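Local coordinates for polysialic acid O-acetyltransferase (PDB 3JQY), which transfers acetyl groups from acetyl-CoA to the hydroxyls at O7 or O9 of sialic acid residues in capsular polysialic acid, at residues S167-V172 and S236-K241; M203-G208 and K212-N217. All coordinates share one frame; numbering follows the deposited sequence.

Contact 1: residues S167-V172 and S236-K241; sequences SSYVWV and SSYHAK
Tyr-169 and Tyr-238 meet ring against ring. Their planes are nearly parallel, 7° apart, with the centroids separated by 4.5 Å. The rings are slid well apart, so little of one lies over the other. The slide brings Tyr-238 CD2 above the rim of the Tyr-169 ring, 3.4 Å from Tyr-169 CG. A CH-pi contact completes the stack: Tyr-169 CB sits 3.5 Å from the centroid of the Tyr-238 ring, 1° off its normal. Tyr-169 CG is roughly anti to its backbone N (chi1 -156°), which leaves CB over the centre of the Tyr-238 ring and its own ring displaced to one side.

This packing sets helix 233-245, near the C terminus, against a corner of the left-handed beta-helix. Ser-168 and Tyr-169 lie in the turn between strands 164-166 and 171-172, and the backbone of Tyr-169 bonds to His-131 and Gly-187 in other turns. The ring of Tyr-169 also stacks with Trp-220.

The aliphatic part of Ser-168 adds a smaller contact, with its CB 3.7 Å from Tyr-238 OH. The polar ends bond to other parts of the chain: Tyr-238 OH to Asp-132 OD2, Tyr-169 OH to Trp-220 O, and Ser-168 OG to His-131 N.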
ATOM      1  N   SER B 167     -13.809  16.649   8.689  1.00 10.95           N
ATOM      2  CA  SER B 167     -14.610  17.858   8.523  1.00 16.48           C
ATOM      3  C   SER B 167     -15.019  18.073   7.072  1.00 12.73           C
ATOM      4  O   SER B 167     -14.543  17.387   6.171  1.00 13.64           O
ATOM      5  CB  SER B 167     -13.852  19.083   9.035  1.00 14.41           C
ATOM      6  OG  SER B 167     -13.671  19.014  10.441  1.00 17.25           O
ATOM      7  N   SER B 168     -15.893  19.048   6.851  1.00 12.02           N
ATOM      8  CA  SER B 168     -16.269  19.408   5.493  1.00 10.58           C
ATOM      9  C   SER B 168     -15.065  19.928   4.724  1.00 12.42           C
ATOM     10  O   SER B 168     -14.157  20.535   5.293  1.00 13.86           O
ATOM     11  CB  SER B 168     -17.386  20.459   5.502  1.00 14.12           C
ATOM     12  OG  SER B 168     -18.584  19.907   6.028  1.00 14.15           O
ATOM     13  N   TYR B 169     -15.071  19.676   3.422  1.00 11.24           N
ATOM     14  CA  TYR B 169     -14.076  20.218   2.502  1.00 12.20           C
ATOM     15  C   TYR B 169     -12.655  19.743   2.830  1.00 11.09           C
ATOM     16  O   TYR B 169     -11.721  20.540   2.951  1.00 12.86           O
ATOM     17  CB  TYR B 169     -14.160  21.753   2.416  1.00 12.69           C
ATOM     18  CG  TYR B 169     -13.592  22.279   1.117  1.00 13.43           C
ATOM     19  CD1 TYR B 169     -14.176  21.939  -0.090  1.00 12.16           C
ATOM     20  CD2 TYR B 169     -12.457  23.085   1.098  1.00 12.87           C
ATOM     21  CE1 TYR B 169     -13.664  22.389  -1.295  1.00 14.06           C
ATOM     22  CE2 TYR B 169     -11.933  23.557  -0.118  1.00 12.45           C
ATOM     23  CZ  TYR B 169     -12.547  23.199  -1.305  1.00 11.99           C
ATOM     24  OH  TYR B 169     -12.051  23.637  -2.516  1.00 14.17           O
ATOM     25  N   VAL B 170     -12.516  18.429   2.959  1.00  8.15           N
ATOM     26  CA  VAL B 170     -11.216  17.794   3.126  1.00  7.29           C
ATOM     27  C   VAL B 170     -10.887  16.935   1.910  1.00 11.27           C
ATOM     28  O   VAL B 170     -11.754  16.250   1.373  1.00 10.16           O
ATOM     29  CB  VAL B 170     -11.175  16.931   4.405  1.00  8.91           C
ATOM     30  CG1 VAL B 170      -9.919  16.072   4.443  1.00 11.15           C
ATOM     31  CG2 VAL B 170     -11.243  17.835   5.631  1.00 11.09           C
ATOM     32  N   TRP B 171      -9.628  16.987   1.481  1.00  8.93           N
ATOM     33  CA  TRP B 171      -9.133  16.140   0.403  1.00 10.94           C
ATOM     34  C   TRP B 171      -8.291  15.034   1.027  1.00 11.25           C
ATOM     35  O   TRP B 171      -7.226  15.303   1.601  1.00 10.24           O
ATOM     36  CB  TRP B 171      -8.310  16.974  -0.583  1.00 12.27           C
ATOM     37  CG  TRP B 171      -7.545  16.179  -1.628  1.00 10.78           C
ATOM     38  CD1 TRP B 171      -7.734  14.877  -1.977  1.00 10.57           C
ATOM     39  CD2 TRP B 171      -6.492  16.672  -2.469  1.00 11.45           C
ATOM     40  NE1 TRP B 171      -6.854  14.516  -2.979  1.00 12.72           N
ATOM     41  CE2 TRP B 171      -6.084  15.605  -3.301  1.00 11.76           C
ATOM     42  CE3 TRP B 171      -5.853  17.909  -2.596  1.00 13.98           C
ATOM     43  CZ2 TRP B 171      -5.057  15.737  -4.235  1.00 16.54           C
ATOM     44  CZ3 TRP B 171      -4.840  18.041  -3.534  1.00 12.84           C
ATOM     45  CH2 TRP B 171      -4.451  16.961  -4.338  1.00 15.24           C
ATOM     46  N   VAL B 172      -8.790  13.799   0.978  1.00  9.04           N
ATOM     47  CA  VAL B 172      -7.998  12.665   1.437  1.00 10.38           C
ATOM     48  C   VAL B 172      -7.429  11.951   0.212  1.00  8.23           C
ATOM     49  O   VAL B 172      -8.163  11.510  -0.669  1.00 10.70           O
ATOM     50  CB  VAL B 172      -8.789  11.689   2.325  1.00  8.26           C
ATOM     51  CG1 VAL B 172      -7.879  10.550   2.800  1.00 11.48           C
ATOM     52  CG2 VAL B 172      -9.375  12.417   3.539  1.00 10.66           C
ATOM     53  N   SER B 236     -13.347  29.216  -2.783  1.00 16.70           N
ATOM     54  CA  SER B 236     -13.546  30.589  -2.335  1.00 20.48           C
ATOM     55  C   SER B 236     -14.515  30.639  -1.164  1.00 18.30           C
ATOM     56  O   SER B 236     -14.289  31.358  -0.188  1.00 23.37           O
ATOM     57  CB  SER B 236     -14.058  31.466  -3.482  1.00 22.34           C
ATOM     58  OG  SER B 236     -13.048  31.636  -4.463  1.00 26.92           O
ATOM     59  N   SER B 237     -15.595  29.870  -1.262  1.00 18.63           N
ATOM     60  CA  SER B 237     -16.620  29.854  -0.226  1.00 20.25           C
ATOM     61  C   SER B 237     -16.046  29.377   1.105  1.00 21.13           C
ATOM     62  O   SER B 237     -16.192  30.043   2.132  1.00 17.09           O
ATOM     63  CB  SER B 237     -17.790  28.957  -0.647  1.00 21.93           C
ATOM     64  OG  SER B 237     -18.737  28.831   0.400  1.00 34.67           O
ATOM     65  N   TYR B 238     -15.389  28.223   1.087  1.00 15.78           N
ATOM     66  CA  TYR B 238     -14.792  27.692   2.312  1.00 15.91           C
ATOM     67  C   TYR B 238     -13.661  28.580   2.832  1.00 16.20           C
ATOM     68  O   TYR B 238     -13.512  28.755   4.044  1.00 18.30           O
ATOM     69  CB  TYR B 238     -14.324  26.244   2.118  1.00 16.45           C
ATOM     70  CG  TYR B 238     -15.453  25.238   2.240  1.00 14.44           C
ATOM     71  CD1 TYR B 238     -15.918  24.844   3.485  1.00 13.83           C
ATOM     72  CD2 TYR B 238     -16.054  24.691   1.113  1.00 15.00           C
ATOM     73  CE1 TYR B 238     -16.952  23.936   3.611  1.00 14.09           C
ATOM     74  CE2 TYR B 238     -17.098  23.775   1.225  1.00 11.07           C
ATOM     75  CZ  TYR B 238     -17.534  23.401   2.479  1.00 14.57           C
ATOM     76  OH  TYR B 238     -18.561  22.498   2.606  1.00 19.43           O
ATOM     77  N   HIS B 239     -12.872  29.141   1.917  1.00 15.86           N
ATOM     78  CA  HIS B 239     -11.810  30.064   2.295  1.00 14.57           C
ATOM     79  C   HIS B 239     -12.374  31.235   3.099  1.00 18.38           C
ATOM     80  O   HIS B 239     -11.839  31.592   4.145  1.00 19.27           O
ATOM     81  CB  HIS B 239     -11.074  30.574   1.053  1.00 17.08           C
ATOM     82  CG  HIS B 239     -10.018  31.594   1.351  1.00 15.41           C
ATOM     83  ND1 HIS B 239      -8.777  31.261   1.849  1.00 23.06           N
ATOM     84  CD2 HIS B 239     -10.025  32.942   1.221  1.00 17.39           C
ATOM     85  CE1 HIS B 239      -8.063  32.362   2.015  1.00 19.00           C
ATOM     86  NE2 HIS B 239      -8.796  33.394   1.642  1.00 24.95           N
ATOM     87  N   ALA B 240     -13.461  31.825   2.611  1.00 18.01           N
ATOM     88  CA  ALA B 240     -14.069  32.964   3.300  1.00 20.23           C
ATOM     89  C   ALA B 240     -14.614  32.549   4.665  1.00 20.31           C
ATOM     90  O   ALA B 240     -14.438  33.249   5.664  1.00 21.09           O
ATOM     91  CB  ALA B 240     -15.167  33.586   2.442  1.00 22.40           C
ATOM     92  N   LYS B 241     -15.267  31.398   4.706  1.00 21.54           N
ATOM     93  CA  LYS B 241     -15.797  30.871   5.954  1.00 20.99           C
ATOM     94  C   LYS B 241     -14.709  30.631   7.005  1.00 22.43           C
ATOM     95  O   LYS B 241     -14.884  30.977   8.174  1.00 24.89           O
ATOM     96  CB  LYS B 241     -16.563  29.575   5.686  1.00 21.76           C
ATOM     97  CG  LYS B 241     -17.010  28.830   6.931  1.00 28.35           C
ATOM     98  CD  LYS B 241     -17.679  27.510   6.556  1.00 36.72           C
ATOM     99  CE  LYS B 241     -18.096  26.720   7.790  1.00 44.63           C
ATOM    100  NZ  LYS B 241     -16.924  26.234   8.566  1.00 51.56           N
TER

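Contact 2: residues M203-G208 and K212-N217; sequences MCAAAG and KIIKRN
A beta hairpin joins strands 204-208 and 211-216, with a classic beta bulge at Ile-214 and Lys-215, which both face Ala-205. Ala-205 O accepts from both: Ile-214 N lies 2.8 Å away and Lys-215 N bonds to the same Ala-205 O at 3.3 Å. Ala-205 N returns a bond to Lys-215 O at 2.9 Å. Toward the turn, Ala-207 and Lys-212 form a hydrogen-bonded pair. Ala-207 N gives to Lys-212 O at 3.0 Å, and Lys-212 N gives to Ala-207 O, reaching it from 46° out of the carbonyl plane. Between the two bonded pairs, Ala-206 CA makes a CH...O contact with Lys-212 O.

Strand 204-208 pairs on its other side with strand 189-190, so within this chain the hairpin forms the end of one sheet of the left-handed beta-helix. Lys-215, in the bulge, probably binds acetyl-CoA, as in related enzymes.

On the face with Cys-204 and Ala-206, Ile-213 CD1 touches both CB atoms, 4.0 Å from Cys-204 CB. Cys-204 SG approaches Arg-216 CG. Ile-213 CG2 lies over one face of the Arg-216 guanidinium. Ile-214 packs on Ala-205 and Ala-207. Its CG1 lies between the backbone N and the carbonyl carbon (chi1 65°), and its extended chain sets CD1 3.9 Å from Ala-207 CB. Lys-215 CB is 4.2 Å from Ala-205 CB, while the rest of its chain bends away and packs on Ile-158 of the second subunit.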
ATOM      1  N   MET B 203      -6.988  23.549   7.547  1.00 14.07           N
ATOM      2  CA  MET B 203      -6.118  24.237   6.594  1.00 10.88           C
ATOM      3  C   MET B 203      -4.642  23.835   6.689  1.00 14.76           C
ATOM      4  O   MET B 203      -3.750  24.677   6.608  1.00 15.84           O
ATOM      5  CB  MET B 203      -6.302  25.754   6.703  1.00 18.43           C
ATOM      6  CG  MET B 203      -7.672  26.208   6.186  1.00 15.28           C
ATOM      7  SD  MET B 203      -8.037  27.965   6.433  1.00 22.71           S
ATOM      8  CE  MET B 203      -8.256  27.995   8.212  1.00 21.94           C
ATOM      9  N   CYS B 204      -4.398  22.535   6.843  1.00 13.58           N
ATOM     10  CA  CYS B 204      -3.038  21.993   6.867  1.00 13.46           C
ATOM     11  C   CYS B 204      -2.923  20.843   5.888  1.00 14.23           C
ATOM     12  O   CYS B 204      -3.905  20.164   5.620  1.00 11.30           O
ATOM     13  CB  CYS B 204      -2.702  21.439   8.247  1.00 15.20           C
ATOM     14  SG  CYS B 204      -2.509  22.665   9.543  1.00 19.49           S
ATOM     15  N   ALA B 205      -1.715  20.622   5.377  1.00 13.54           N
ATOM     16  CA  ALA B 205      -1.417  19.416   4.617  1.00 12.64           C
ATOM     17  C   ALA B 205      -0.569  18.499   5.494  1.00 18.04           C
ATOM     18  O   ALA B 205       0.393  18.948   6.122  1.00 15.72           O
ATOM     19  CB  ALA B 205      -0.678  19.759   3.337  1.00 12.70           C
ATOM     20  N   ALA B 206      -0.943  17.221   5.553  1.00  9.33           N
ATOM     21  CA  ALA B 206      -0.208  16.231   6.332  1.00  9.37           C
ATOM     22  C   ALA B 206       0.132  15.042   5.445  1.00 11.80           C
ATOM     23  O   ALA B 206      -0.629  14.705   4.536  1.00 14.53           O
ATOM     24  CB  ALA B 206      -1.040  15.771   7.512  1.00 13.72           C
ATOM     25  N   ALA B 207       1.261  14.402   5.721  1.00 11.60           N
ATOM     26  CA  ALA B 207       1.676  13.217   4.984  1.00 11.85           C
ATOM     27  C   ALA B 207       2.689  12.406   5.782  1.00 13.25           C
ATOM     28  O   ALA B 207       3.322  12.924   6.703  1.00 14.68           O
ATOM     29  CB  ALA B 207       2.259  13.601   3.609  1.00 12.42           C
ATOM     30  N   GLY B 208       2.841  11.134   5.419  1.00 11.24           N
ATOM     31  CA  GLY B 208       3.805  10.263   6.067  1.00 10.79           C
ATOM     32  C   GLY B 208       3.178   9.064   6.755  1.00 11.55           C
ATOM     33  O   GLY B 208       1.952   8.944   6.843  1.00 11.21           O
ATOM     34  N   LYS B 212       2.681  13.510   9.467  1.00 16.53           N
ATOM     35  CA  LYS B 212       3.039  14.715  10.194  1.00 14.63           C
ATOM     36  C   LYS B 212       2.552  15.889   9.371  1.00 17.09           C
ATOM     37  O   LYS B 212       2.395  15.774   8.156  1.00 17.26           O
ATOM     38  CB  LYS B 212       4.554  14.815  10.366  1.00 22.27           C
ATOM     39  CG  LYS B 212       5.199  13.570  10.943  1.00 26.42           C
ATOM     40  CD  LYS B 212       4.662  13.270  12.329  1.00 30.30           C
ATOM     41  CE  LYS B 212       5.476  12.177  13.003  1.00 41.42           C
ATOM     42  NZ  LYS B 212       6.935  12.460  12.899  1.00 48.68           N
ATOM     43  N   ILE B 213       2.323  17.020  10.017  1.00 16.25           N
ATOM     44  CA  ILE B 213       2.038  18.228   9.289  1.00 16.28           C
ATOM     45  C   ILE B 213       3.219  18.674   8.426  1.00 17.56           C
ATOM     46  O   ILE B 213       4.287  18.861   8.928  1.00 19.49           O
ATOM     47  CB  ILE B 213       1.639  19.415  10.192  1.00 19.79           C
ATOM     48  CG1 ILE B 213       0.493  19.059  11.068  1.00 22.02           C
ATOM     49  CG2 ILE B 213       1.373  20.643   9.377  1.00 17.99           C
ATOM     50  CD1 ILE B 213      -0.588  18.753  10.413  1.00 31.73           C
ATOM     51  N   ILE B 214       2.988  18.860   7.147  1.00 14.17           N
ATOM     52  CA  ILE B 214       4.077  19.261   6.257  1.00 17.39           C
ATOM     53  C   ILE B 214       3.908  20.687   5.726  1.00 18.70           C
ATOM     54  O   ILE B 214       4.859  21.281   5.214  1.00 21.44           O
ATOM     55  CB  ILE B 214       4.250  18.280   5.083  1.00 18.97           C
ATOM     56  CG1 ILE B 214       3.017  18.301   4.183  1.00 18.35           C
ATOM     57  CG2 ILE B 214       4.539  16.876   5.595  1.00 23.71           C
ATOM     58  CD1 ILE B 214       3.117  17.362   2.993  1.00 29.59           C
ATOM     59  N   LYS B 215       2.705  21.236   5.859  1.00 15.84           N
ATOM     60  CA  LYS B 215       2.449  22.611   5.448  1.00 16.15           C
ATOM     61  C   LYS B 215       1.241  23.158   6.185  1.00 21.17           C
ATOM     62  O   LYS B 215       0.241  22.461   6.361  1.00 17.95           O
ATOM     63  CB  LYS B 215       2.211  22.706   3.941  1.00 17.98           C
ATOM     64  CG  LYS B 215       2.340  24.119   3.378  1.00 20.96           C
ATOM     65  CD  LYS B 215       3.793  24.438   3.059  1.00 30.22           C
ATOM     66  CE  LYS B 215       3.940  25.815   2.443  1.00 41.37           C
ATOM     67  NZ  LYS B 215       3.817  26.892   3.465  1.00 40.35           N
ATOM     68  N   ARG B 216       1.339  24.410   6.621  1.00 16.38           N
ATOM     69  CA  ARG B 216       0.229  25.059   7.297  1.00 18.18           C
ATOM     70  C   ARG B 216      -0.289  26.192   6.427  1.00 15.73           C
ATOM     71  O   ARG B 216       0.359  26.585   5.459  1.00 17.07           O
ATOM     72  CB  ARG B 216       0.669  25.588   8.666  1.00 19.72           C
ATOM     73  CG  ARG B 216       1.112  24.499   9.630  1.00 22.92           C
ATOM     74  CD  ARG B 216       1.624  25.083  10.938  1.00 33.32           C
ATOM     75  NE  ARG B 216       2.089  24.044  11.851  1.00 32.02           N
ATOM     76  CZ  ARG B 216       1.300  23.384  12.695  1.00 35.23           C
ATOM     77  NH1 ARG B 216       0.002  23.655  12.742  1.00 32.36           N
ATOM     78  NH2 ARG B 216       1.810  22.452  13.490  1.00 33.98           N
ATOM     79  N   ASN B 217      -1.470  26.695   6.761  1.00 15.74           N
ATOM     80  CA  ASN B 217      -2.049  27.830   6.053  1.00 17.58           C
ATOM     81  C   ASN B 217      -2.337  27.522   4.592  1.00 17.09           C
ATOM     82  O   ASN B 217      -2.044  28.334   3.719  1.00 17.51           O
ATOM     83  CB  ASN B 217      -1.115  29.038   6.142  1.00 17.32           C
ATOM     84  CG  ASN B 217      -0.846  29.467   7.575  1.00 25.48           C
ATOM     85  OD1 ASN B 217       0.285  29.797   7.938  1.00 31.97           O
ATOM     86  ND2 ASN B 217      -1.883  29.456   8.395  1.00 18.57           N
TER

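Overall arrangement
From the N terminus, the chain climbs the coils of the left-handed beta-helix and reaches 167-172, the first half of contact 1. It then runs through the last coils to 203-208. A short turn brings it back along 212-217, which closes contact 2. The chain goes on to helix 233-245, where 236-241 closes the long loop of contact 1, with the whole hairpin inside it. Contact 2 lies at the end, within this chain, of the sheet that also holds strand 171-172, and contact 1 holds the helix against an earlier turn. Their centres are 15 Å apart, and they do not touch. Met-203 packs on the same helix, and both contacts reach the second subunit.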